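Local coordinates for DNA repair protein RAD2 (Saccharomyces cerevisiae, PDB 4Q0W) that acts as a single-stranded DNA endonuclease essential for the incision step in excision repair of DNA damaged by UV light, bulky adducts or cross-links, at residues I234-L239 with S255-I260; K249-V254 with K295-N300. All blocks are in the same frame, centred on the assembly; numbering follows the deposited sequence.

Contact 1 (I234-L239 with S255-I260). With nucleotides of chain D.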
loop_
_atom_site.group_PDB
_atom_site.type_symbol
_atom_site.label_atom_id
_atom_site.label_comp_id
_atom_site.label_asym_id
_atom_site.label_seq_id
_atom_site.Cartn_x
_atom_site.Cartn_y
_atom_site.Cartn_z
ATOM N N ILE A 234 18.755 -11.717 12.181
ATOM C CA ILE A 234 18.293 -11.385 13.517
ATOM C C ILE A 234 18.157 -9.851 13.632
ATOM O O ILE A 234 17.263 -9.350 14.310
ATOM C CB ILE A 234 19.240 -11.960 14.588
ATOM C CG1 ILE A 234 19.220 -13.485 14.545
ATOM C CG2 ILE A 234 18.870 -11.455 15.987
ATOM C CD1 ILE A 234 20.187 -14.154 15.531
ATOM N N GLU A 235 19.015 -9.102 12.940
ATOM C CA GLU A 235 18.932 -7.640 13.018
ATOM C C GLU A 235 17.820 -7.101 12.126
ATOM O O GLU A 235 17.176 -6.109 12.467
ATOM C CB GLU A 235 20.282 -6.985 12.693
ATOM C CG GLU A 235 21.384 -7.291 13.734
ATOM C CD GLU A 235 22.451 -6.187 13.803
ATOM O OE1 GLU A 235 22.711 -5.529 12.768
ATOM O OE2 GLU A 235 23.020 -5.970 14.896
ATOM N N LEU A 236 17.593 -7.750 10.983
ATOM C CA LEU A 236 16.396 -7.466 10.180
ATOM C C LEU A 236 15.103 -7.623 10.997
ATOM O O LEU A 236 14.166 -6.823 10.867
ATOM C CB LEU A 236 16.330 -8.390 8.964
ATOM C CG LEU A 236 17.159 -8.088 7.727
ATOM C CD1 LEU A 236 16.994 -9.242 6.701
ATOM C CD2 LEU A 236 16.742 -6.731 7.111
ATOM N N ALA A 237 15.046 -8.649 11.842
ATOM C CA ALA A 237 13.859 -8.862 12.670
ATOM C C ALA A 237 13.571 -7.600 13.491
ATOM O O ALA A 237 12.413 -7.200 13.671
ATOM C CB ALA A 237 14.048 -10.063 13.570
ATOM N N GLN A 238 14.633 -6.951 13.959
ATOM C CA GLN A 238 14.473 -5.755 14.788
ATOM C C GLN A 238 14.085 -4.503 14.010
ATOM O O GLN A 238 13.826 -3.448 14.601
ATOM C CB GLN A 238 15.741 -5.520 15.612
ATOM C CG GLN A 238 15.925 -6.610 16.655
ATOM C CD GLN A 238 17.309 -6.629 17.235
ATOM O OE1 GLN A 238 17.648 -5.808 18.089
ATOM N NE2 GLN A 238 18.130 -7.568 16.772
ATOM N N LEU A 239 14.049 -4.604 12.686
ATOM C CA LEU A 239 13.513 -3.509 11.883
ATOM C C LEU A 239 12.080 -3.849 11.454
ATOM O O LEU A 239 11.157 -3.029 11.576
ATOM C CB LEU A 239 14.393 -3.263 10.652
ATOM C CG LEU A 239 15.829 -2.854 10.969
ATOM C CD1 LEU A 239 16.668 -2.804 9.696
ATOM C CD2 LEU A 239 15.875 -1.521 11.726
ATOM N N SER A 255 13.108 -0.811 2.964
ATOM C CA SER A 255 13.907 0.086 3.787
ATOM C C SER A 255 14.825 -0.696 4.723
ATOM O O SER A 255 15.953 -0.272 4.987
ATOM C CB SER A 255 12.994 1.012 4.594
ATOM O OG SER A 255 11.963 1.540 3.782
ATOM N N SER A 256 14.347 -1.838 5.216
ATOM C CA SER A 256 15.119 -2.618 6.183
ATOM C C SER A 256 16.358 -3.212 5.530
ATOM O O SER A 256 17.457 -3.163 6.095
ATOM C CB SER A 256 14.258 -3.711 6.806
ATOM O OG SER A 256 13.178 -3.129 7.509
ATOM N N ILE A 257 16.181 -3.764 4.335
ATOM C CA ILE A 257 17.309 -4.288 3.571
ATOM C C ILE A 257 18.317 -3.167 3.283
ATOM O O ILE A 257 19.524 -3.376 3.405
ATOM C CB ILE A 257 16.851 -4.959 2.251
ATOM C CG1 ILE A 257 16.175 -6.290 2.549
ATOM C CG2 ILE A 257 18.044 -5.233 1.319
ATOM C CD1 ILE A 257 17.115 -7.303 3.188
ATOM N N GLU A 258 17.823 -1.979 2.929
ATOM C CA GLU A 258 18.712 -0.850 2.650
ATOM C C GLU A 258 19.556 -0.490 3.871
ATOM O O GLU A 258 20.766 -0.256 3.754
ATOM C CB GLU A 258 17.916 0.373 2.192
ATOM C CG GLU A 258 17.392 0.273 0.767
ATOM C CD GLU A 258 16.440 1.406 0.411
ATOM O OE1 GLU A 258 16.177 2.270 1.282
ATOM O OE2 GLU A 258 15.952 1.426 -0.740
ATOM N N VAL A 259 18.920 -0.444 5.043
ATOM C CA VAL A 259 19.634 -0.143 6.283
ATOM C C VAL A 259 20.792 -1.121 6.538
ATOM O O VAL A 259 21.923 -0.717 6.855
ATOM C CB VAL A 259 18.671 -0.133 7.492
ATOM C CG1 VAL A 259 19.441 -0.201 8.803
ATOM C CG2 VAL A 259 17.781 1.106 7.451
ATOM N N ILE A 260 20.520 -2.411 6.400
ATOM C CA ILE A 260 21.560 -3.408 6.642
ATOM C C ILE A 260 22.674 -3.274 5.599
ATOM O O ILE A 260 23.854 -3.359 5.926
ATOM C CB ILE A 260 20.981 -4.834 6.624
ATOM C CG1 ILE A 260 19.924 -4.983 7.713
ATOM C CG2 ILE A 260 22.081 -5.881 6.797
ATOM C CD1 ILE A 260 20.425 -4.650 9.112
ATOM P P DA D 9 9.144 -0.386 2.717
ATOM O OP1 DA D 9 10.284 -0.168 3.647
ATOM O OP2 DA D 9 8.975 -1.717 2.079
ATOM O "O5'" DA D 9 7.785 0.011 3.470
ATOM C "C5'" DA D 9 7.669 1.314 4.036
ATOM C "C4'" DA D 9 6.319 1.473 4.702
ATOM O "O4'" DA D 9 5.270 1.433 3.699
ATOM C "C3'" DA D 9 5.950 0.403 5.727
ATOM O "O3'" DA D 9 5.482 1.108 6.857
ATOM C "C2'" DA D 9 4.850 -0.426 5.051
ATOM C "C1'" DA D 9 4.201 0.631 4.162
ATOM N N9 DA D 9 3.562 0.149 2.944
ATOM C C8 DA D 9 4.140 -0.621 1.966
ATOM N N7 DA D 9 3.335 -0.886 0.970
ATOM C C5 DA D 9 2.154 -0.238 1.307
ATOM C C6 DA D 9 0.910 -0.147 0.652
ATOM N N6 DA D 9 0.677 -0.734 -0.533
ATOM N N1 DA D 9 -0.070 0.569 1.259
ATOM C C2 DA D 9 0.193 1.146 2.446
ATOM N N3 DA D 9 1.329 1.114 3.159
ATOM C C4 DA D 9 2.274 0.408 2.524
#

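Contact 2 (K249-V254 with K295-N300). With K (potassium ion), chain F; nucleotides of chain D.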
loop_
_atom_site.group_PDB
_atom_site.type_symbol
_atom_site.label_atom_id
_atom_site.label_comp_id
_atom_site.label_asym_id
_atom_site.label_seq_id
_atom_site.Cartn_x
_atom_site.Cartn_y
_atom_site.Cartn_z
ATOM N N LYS A 249 8.658 1.594 13.172
ATOM C CA LYS A 249 7.664 2.167 12.271
ATOM C C LYS A 249 8.337 2.657 10.988
ATOM O O LYS A 249 9.425 3.242 11.026
ATOM C CB LYS A 249 6.919 3.318 12.943
ATOM C CG LYS A 249 5.962 4.049 12.003
ATOM C CD LYS A 249 5.219 5.178 12.692
ATOM C CE LYS A 249 4.262 5.859 11.712
ATOM N NZ LYS A 249 3.577 7.031 12.320
ATOM N N GLY A 250 7.711 2.384 9.849
ATOM C CA GLY A 250 8.239 2.843 8.580
ATOM C C GLY A 250 9.225 1.872 7.953
ATOM O O GLY A 250 9.571 2.020 6.780
ATOM N N MET A 251 9.685 0.882 8.720
ATOM C CA MET A 251 10.620 -0.087 8.162
ATOM C C MET A 251 9.920 -1.316 7.562
ATOM O O MET A 251 9.592 -2.274 8.270
ATOM C CB MET A 251 11.658 -0.527 9.194
ATOM C CG MET A 251 12.578 0.588 9.680
ATOM S SD MET A 251 13.820 1.108 8.460
ATOM C CE MET A 251 13.100 2.686 7.968
ATOM N N GLY A 252 9.711 -1.284 6.249
ATOM C CA GLY A 252 9.254 -2.458 5.525
ATOM C C GLY A 252 10.451 -3.173 4.922
ATOM O O GLY A 252 11.593 -2.791 5.194
ATOM N N PRO A 253 10.200 -4.209 4.097
ATOM C CA PRO A 253 11.296 -5.034 3.582
ATOM C C PRO A 253 12.289 -4.235 2.750
ATOM O O PRO A 253 13.478 -4.566 2.767
ATOM C CB PRO A 253 10.581 -6.085 2.715
ATOM C CG PRO A 253 9.211 -5.504 2.432
ATOM C CD PRO A 253 8.879 -4.662 3.622
ATOM N N VAL A 254 11.823 -3.210 2.036
ATOM C CA VAL A 254 12.723 -2.423 1.201
ATOM C C VAL A 254 13.676 -1.602 2.062
ATOM O O VAL A 254 14.895 -1.672 1.902
ATOM C CB VAL A 254 11.964 -1.448 0.292
ATOM C CG1 VAL A 254 12.956 -0.617 -0.530
ATOM C CG2 VAL A 254 11.008 -2.198 -0.629
ATOM N N LYS A 295 15.265 12.076 7.644
ATOM C CA LYS A 295 13.998 12.796 7.636
ATOM C C LYS A 295 12.838 11.851 7.939
ATOM O O LYS A 295 11.927 12.187 8.699
ATOM C CB LYS A 295 13.787 13.489 6.288
ATOM C CG LYS A 295 12.995 14.785 6.372
ATOM C CD LYS A 295 11.505 14.544 6.575
ATOM C CE LYS A 295 10.943 15.462 7.652
ATOM N NZ LYS A 295 11.535 15.173 8.990
ATOM N N LYS A 296 12.886 10.662 7.355
ATOM C CA LYS A 296 11.854 9.656 7.597
ATOM C C LYS A 296 11.817 9.179 9.057
ATOM O O LYS A 296 10.739 9.044 9.646
ATOM C CB LYS A 296 12.052 8.460 6.665
ATOM C CG LYS A 296 11.074 7.334 6.914
ATOM C CD LYS A 296 11.169 6.288 5.819
ATOM C CE LYS A 296 10.229 5.132 6.100
ATOM N NZ LYS A 296 10.323 4.104 5.033
ATOM N N LEU A 297 12.988 8.914 9.636
ATOM C CA LEU A 297 13.043 8.433 11.019
ATOM C C LEU A 297 12.524 9.506 11.979
ATOM O O LEU A 297 11.759 9.209 12.901
ATOM C CB LEU A 297 14.467 7.983 11.381
ATOM C CG LEU A 297 15.050 6.852 10.514
ATOM C CD1 LEU A 297 16.567 6.755 10.671
ATOM C CD2 LEU A 297 14.414 5.513 10.834
ATOM N N VAL A 298 12.915 10.754 11.740
ATOM C CA VAL A 298 12.440 11.877 12.553
ATOM C C VAL A 298 10.918 11.971 12.495
ATOM O O VAL A 298 10.241 11.945 13.533
ATOM C CB VAL A 298 13.084 13.207 12.124
ATOM C CG1 VAL A 298 12.454 14.383 12.869
ATOM C CG2 VAL A 298 14.577 13.174 12.388
ATOM N N ASN A 299 10.378 12.037 11.283
ATOM C CA ASN A 299 8.933 12.105 11.101
ATOM C C ASN A 299 8.225 10.930 11.764
ATOM O O ASN A 299 7.127 11.082 12.308
ATOM C CB ASN A 299 8.564 12.196 9.615
ATOM C CG ASN A 299 7.071 12.408 9.400
ATOM O OD1 ASN A 299 6.370 11.529 8.886
ATOM N ND2 ASN A 299 6.573 13.566 9.818
ATOM N N ASN A 300 8.861 9.764 11.755
ATOM C CA ASN A 300 8.284 8.611 12.450
ATOM C C ASN A 300 8.611 8.559 13.948
ATOM O O ASN A 300 8.299 7.569 14.611
ATOM C CB ASN A 300 8.666 7.292 11.754
ATOM C CG ASN A 300 7.916 7.097 10.444
ATOM O OD1 ASN A 300 6.820 7.637 10.269
ATOM N ND2 ASN A 300 8.503 6.337 9.514
HETATM K K K F . 7.481 -1.956 10.529
ATOM P P DA D 9 9.144 -0.386 2.717
ATOM O OP1 DA D 9 10.284 -0.168 3.647
ATOM O OP2 DA D 9 8.975 -1.717 2.079
ATOM O "O5'" DA D 9 7.785 0.011 3.470
ATOM C "C5'" DA D 9 7.669 1.314 4.036
ATOM C "C4'" DA D 9 6.319 1.473 4.702
ATOM O "O4'" DA D 9 5.270 1.433 3.699
ATOM C "C3'" DA D 9 5.950 0.403 5.727
ATOM O "O3'" DA D 9 5.482 1.108 6.857
ATOM C "C2'" DA D 9 4.850 -0.426 5.051
ATOM C "C1'" DA D 9 4.201 0.631 4.162
ATOM N N9 DA D 9 3.562 0.149 2.944
ATOM C C8 DA D 9 4.140 -0.621 1.966
ATOM N N7 DA D 9 3.335 -0.886 0.970
ATOM C C5 DA D 9 2.154 -0.238 1.307
ATOM C C6 DA D 9 0.910 -0.147 0.652
ATOM N N6 DA D 9 0.677 -0.734 -0.533
ATOM N N1 DA D 9 -0.070 0.569 1.259
ATOM C C2 DA D 9 0.193 1.146 2.446
ATOM N N3 DA D 9 1.329 1.114 3.159
ATOM C C4 DA D 9 2.274 0.408 2.524
ATOM P P DC D 10 5.127 0.328 8.221
ATOM O OP1 DC D 10 5.322 1.332 9.305
ATOM O OP2 DC D 10 5.821 -0.984 8.267
ATOM O "O5'" DC D 10 3.567 0.030 8.078
ATOM C "C5'" DC D 10 2.744 1.188 7.998
ATOM C "C4'" DC D 10 1.299 0.766 7.878
ATOM O "O4'" DC D 10 1.048 0.267 6.545
ATOM C "C3'" DC D 10 0.866 -0.330 8.852
ATOM O "O3'" DC D 10 -0.219 0.253 9.565
ATOM C "C2'" DC D 10 0.464 -1.503 7.948
ATOM C "C1'" DC D 10 0.123 -0.791 6.635
ATOM N N1 DC D 10 0.283 -1.517 5.344
ATOM C C2 DC D 10 -0.818 -1.568 4.477
ATOM O O2 DC D 10 -1.875 -1.039 4.837
ATOM N N3 DC D 10 -0.702 -2.209 3.289
ATOM C C4 DC D 10 0.460 -2.764 2.951
ATOM N N4 DC D 10 0.519 -3.372 1.762
ATOM C C5 DC D 10 1.604 -2.715 3.819
ATOM C C6 DC D 10 1.478 -2.085 4.996
ATOM P P DG D 8 10.140 1.137 -3.812
ATOM O OP1 DG D 8 11.613 1.271 -3.669
ATOM O OP2 DG D 8 9.525 0.020 -4.572
ATOM O "O5'" DG D 8 9.460 1.101 -2.362
ATOM C "C5'" DG D 8 9.796 2.134 -1.461
ATOM C "C4'" DG D 8 8.863 2.036 -0.284
ATOM O "O4'" DG D 8 7.534 2.447 -0.684
ATOM C "C3'" DG D 8 8.755 0.631 0.307
ATOM O "O3'" DG D 8 9.319 0.756 1.601
ATOM C "C2'" DG D 8 7.255 0.309 0.258
ATOM C "C1'" DG D 8 6.615 1.677 0.053
ATOM N N9 DG D 8 5.348 1.667 -0.672
ATOM C C8 DG D 8 5.035 1.095 -1.886
ATOM N N7 DG D 8 3.789 1.283 -2.234
ATOM C C5 DG D 8 3.251 2.035 -1.192
ATOM C C6 DG D 8 1.946 2.545 -1.002
ATOM O O6 DG D 8 0.974 2.430 -1.757
ATOM N N1 DG D 8 1.831 3.242 0.199
ATOM C C2 DG D 8 2.859 3.427 1.100
ATOM N N2 DG D 8 2.591 4.132 2.213
ATOM N N3 DG D 8 4.084 2.954 0.929
ATOM C C4 DG D 8 4.200 2.270 -0.228
HETATM O O HOH W 1 11.087 5.092 9.799
HETATM O O HOH W 2 4.599 9.309 13.013
HETATM O O HOH W 3 7.110 -4.415 9.685
HETATM O O HOH W 4 5.534 -1.485 12.130
HETATM O O HOH W 5 7.247 -3.539 12.565
#

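Contact 1 (I234-L239 with S255-I260)
Glu235 begins the contact with its aliphatic base, its CB standing 4.3 Å from CD1 of Ile260; its carboxylate turns elsewhere, OE1 accepting a hydrogen bond from the backbone N of Leu266. One residue on, Leu236 carries much of the packing. With CG beside the backbone N (chi1 -80°), its forked end swings toward helix 253-263, although the first bond of the side chain does not aim there. CD2 lies across the Ile260 side chain, 3.7 Å from Ile260 CG1, and also reaches the backbone at Ser256 O, 3.8 Å away. The other methyl, Leu236 CD1, meets Ile257 CD1 at 4.0 Å. An alanine here would probably open a gap between the two helices and leave Ile257 CD1 and Ile260 CG1 without the methyls that meet them. Leu239 closes the row. Its CB rests 3.4 Å from Ser256 OG, a hydroxyl already engaged with the backbone carbonyl of Gly252, while its CD1 lies 3.7 Å from Ser256 O and also packs on Val259 CG1, 3.9 Å away. The interface is thus mainly apolar, with Leu236 and Leu239 also lying on oxygens of Ser256. The two segments run at 133° to each other, their axes 9.6 Å apart, as the arms of the helix-three-turn-helix (H3TH) motif of the XPG/RAD2 nucleases. Helix 266-278 lies against this pair, Leu266 touching Leu239 and Ile260 and Phe269 touching Val259, while Ile234 at the start of the segment packs on helix 311-318.

Contact 2 (K249-V254 with K295-N300)
Lys249 lies across the amide of Asn300 at about a right angle, its long side chain extended throughout and its CG anti to the backbone N (chi1 174°). The first bond of the side chain, ending at CB, aims at segment 295-300, where Asn300 follows helix 288-299. CG comes next, over the face of the Asn300 amide and also 3.9 Å from OP1 of nucleotide DC10 of the DNA. CD lies 3.8 Å from Asn300 OD1, and CE approaches that same OD1 more closely, at 3.4 Å. The tip, Lys249 NZ, gives a hydrogen bond to a water at 2.6 Å, and this water passes it on to Asn299 O. A second water bridges Lys249 O and Asn300 ND2. Gly250 sits against this amide; its backbone angles would jam a CB against the preceding carbonyl, and such an atom would also run into Asn300 ND2. Lys296, equally extended, gives a hydrogen bond from NZ to Gly250 O at 2.8 Å, tilted 27° from the carbonyl plane. Met251 CE meets Leu297 CD2 at 4.2 Å, a single apolar touch. The turn thus fixed offers its backbone to the DNA: Gly250 N bonds DC10 OP1 at 2.7 Å, and Val254 N, at the start of helix 253-263, bonds OP2 of DA9. A potassium ion joins Met251 O and Leu248 O to DC10 OP2, with three waters. Backbone N-H groups and a bound cation therefore meet the phosphates, and the lysines that hold the turn probably add positive charge nearby, which is consistent with recognition of the DNA backbone rather than of its bases.

In the fold
Both contacts share helix 253-263: contact 2 uses its first two residues and the loop leading into it, contact 1 the residues directly after, packed on helix 230-240. Along the chain the segments alternate, in the order 234-239, 249-254, 255-260, 295-300, and the centres of the two contacts lie about 11 Å apart. Met251 links them, its CB packing on Leu239 O and Ser256 OG, while Ser255 and Lys296 meet in a weak hydrogen bond. Contact 1 packs the two helices of the H3TH motif together; contact 2 holds its phosphate-binding turn against the end of helix 288-299. The motif thus presents a potassium-bound DNA-gripping edge built on a packed helical base, away from the central sheet.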